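Local coordinates for protein carbohydrate binding module E1 (Uncultured bacterium, PDB 5KLF) that binds carbohydrate, probably beta-glucan chains such as cello-oligosaccharides, with a run of bound glucose units lying along one side of its beta-sandwich, at residues Lys15-Gly20 and Ile31-Ser36. Numbering follows the deposited sequence.
Sequences KTAAKG and IKYNKS
The edge of the Tyr-33 ring lies along Ala-17 and Lys-19. Its CG stands anti to the backbone N (chi1 -178°), which sends the ring along Ala-17 to Lys-19. From the CB outward, CD1 comes to 3.9 Å from Ala-17 CB and to 3.4 Å from Ala-17 O, which lies in the ring plane at its edge. CE1 is 3.7 Å from Lys-19 N, likewise at the ring edge and in its plane, and OH ends 3.3 Å from Lys-19 CB, beside CG of the same lysine; the hydroxyl hydrogen-bonds to Asn-96 OD1, while Lys-19 NZ forms a salt bridge with Asp-95 OD1. Before the ring the backbones are joined as parallel strands: Lys-32 N donates to Lys-15 O (2.9 Å), and Ala-17 N to Lys-32 O (2.8 Å, 166° at the hydrogen). Beyond Ala-17 the backbones no longer pair directly, and a water takes over, donating to Ala-17 O and accepting from Asn-34 N. Ala-17 CB packs on Ile-31 CG2 at 3.7 Å, facing Phe-23 and Phe-94 in the sandwich interior. Two direct bonds and one water thus satisfy backbone polar atoms along the seam, while Ala-17 CB and the ring edge supply its apolar side.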
# COMPACT_ATOMS: atom_id res chain seq x y z
N LYS A 15 -3.51 10.34 -0.25
CA LYS A 15 -3.63 9.83 -1.61
C LYS A 15 -4.68 8.72 -1.61
O LYS A 15 -4.90 8.06 -0.60
CB LYS A 15 -2.30 9.26 -2.12
CG LYS A 15 -1.21 10.33 -2.27
CD LYS A 15 0.13 9.73 -2.77
CE LYS A 15 1.14 10.87 -2.89
NZ LYS A 15 2.53 10.39 -3.18
N THR A 16 -5.30 8.51 -2.77
CA THR A 16 -6.26 7.42 -2.92
C THR A 16 -5.80 6.56 -4.09
O THR A 16 -5.59 7.07 -5.19
CB THR A 16 -7.69 7.94 -3.17
OG1 THR A 16 -8.13 8.78 -2.07
CG2 THR A 16 -8.68 6.74 -3.27
N ALA A 17 -5.63 5.26 -3.85
CA ALA A 17 -5.20 4.34 -4.91
C ALA A 17 -6.41 3.76 -5.64
O ALA A 17 -7.42 3.42 -5.02
CB ALA A 17 -4.34 3.20 -4.33
N ALA A 18 -6.30 3.64 -6.95
CA ALA A 18 -7.32 2.98 -7.75
C ALA A 18 -6.81 1.60 -8.09
O ALA A 18 -5.61 1.43 -8.33
CB ALA A 18 -7.63 3.75 -9.03
N LYS A 19 -7.73 0.61 -8.14
CA LYS A 19 -7.33 -0.77 -8.37
C LYS A 19 -6.53 -0.90 -9.66
O LYS A 19 -7.01 -0.55 -10.75
CB LYS A 19 -8.58 -1.67 -8.42
CG LYS A 19 -8.29 -3.10 -8.74
CD LYS A 19 -9.67 -3.86 -8.89
CE LYS A 19 -9.52 -5.37 -8.90
NZ LYS A 19 -8.70 -5.85 -10.08
N GLY A 20 -5.30 -1.39 -9.52
CA GLY A 20 -4.42 -1.67 -10.64
C GLY A 20 -3.74 -0.47 -11.26
O GLY A 20 -3.09 -0.63 -12.29
N ILE A 31 -2.27 5.99 2.33
CA ILE A 31 -3.01 5.76 1.09
C ILE A 31 -4.34 5.07 1.40
O ILE A 31 -4.36 4.07 2.14
CB ILE A 31 -2.14 4.96 0.12
CG1 ILE A 31 -0.87 5.78 -0.21
CG2 ILE A 31 -2.92 4.57 -1.17
CD1 ILE A 31 0.31 4.92 -0.24
N LYS A 32 -5.44 5.63 0.89
CA LYS A 32 -6.74 4.96 0.97
C LYS A 32 -6.87 3.98 -0.19
O LYS A 32 -6.54 4.32 -1.33
CB LYS A 32 -7.87 5.98 0.92
CG LYS A 32 -9.24 5.34 0.92
CD LYS A 32 -10.33 6.41 1.01
CE LYS A 32 -11.74 5.76 0.90
NZ LYS A 32 -12.76 6.85 0.96
N TYR A 33 -7.36 2.77 0.09
CA TYR A 33 -7.61 1.79 -0.97
C TYR A 33 -8.82 0.96 -0.59
O TYR A 33 -8.85 0.38 0.50
CB TYR A 33 -6.42 0.85 -1.18
CG TYR A 33 -6.68 -0.13 -2.30
CD1 TYR A 33 -6.88 0.34 -3.60
CD2 TYR A 33 -6.76 -1.50 -2.07
CE1 TYR A 33 -7.13 -0.55 -4.66
CE2 TYR A 33 -7.01 -2.41 -3.14
CZ TYR A 33 -7.19 -1.91 -4.42
OH TYR A 33 -7.44 -2.75 -5.49
N ASN A 34 -9.81 0.90 -1.48
CA ASN A 34 -10.98 0.08 -1.19
C ASN A 34 -10.75 -1.27 -1.85
O ASN A 34 -10.58 -1.35 -3.07
CB ASN A 34 -12.26 0.73 -1.72
CG ASN A 34 -13.47 -0.08 -1.40
OD1 ASN A 34 -13.80 -1.03 -2.13
ND2 ASN A 34 -14.16 0.28 -0.32
N LYS A 35 -10.70 -2.33 -1.03
CA LYS A 35 -10.61 -3.71 -1.52
C LYS A 35 -11.99 -4.33 -1.48
O LYS A 35 -12.52 -4.62 -0.40
CB LYS A 35 -9.64 -4.55 -0.69
CG LYS A 35 -9.76 -6.06 -1.01
CD LYS A 35 -8.47 -6.73 -0.68
CE LYS A 35 -8.40 -7.16 0.77
NZ LYS A 35 -9.50 -8.06 1.21
N SER A 36 -12.56 -4.59 -2.66
CA SER A 36 -13.94 -5.06 -2.70
C SER A 36 -14.05 -6.53 -2.32
O SER A 36 -15.08 -6.96 -1.82
CB SER A 36 -14.52 -4.84 -4.09
OG SER A 36 -13.78 -5.61 -5.02
O HOH W 1 -9.61 2.54 -3.78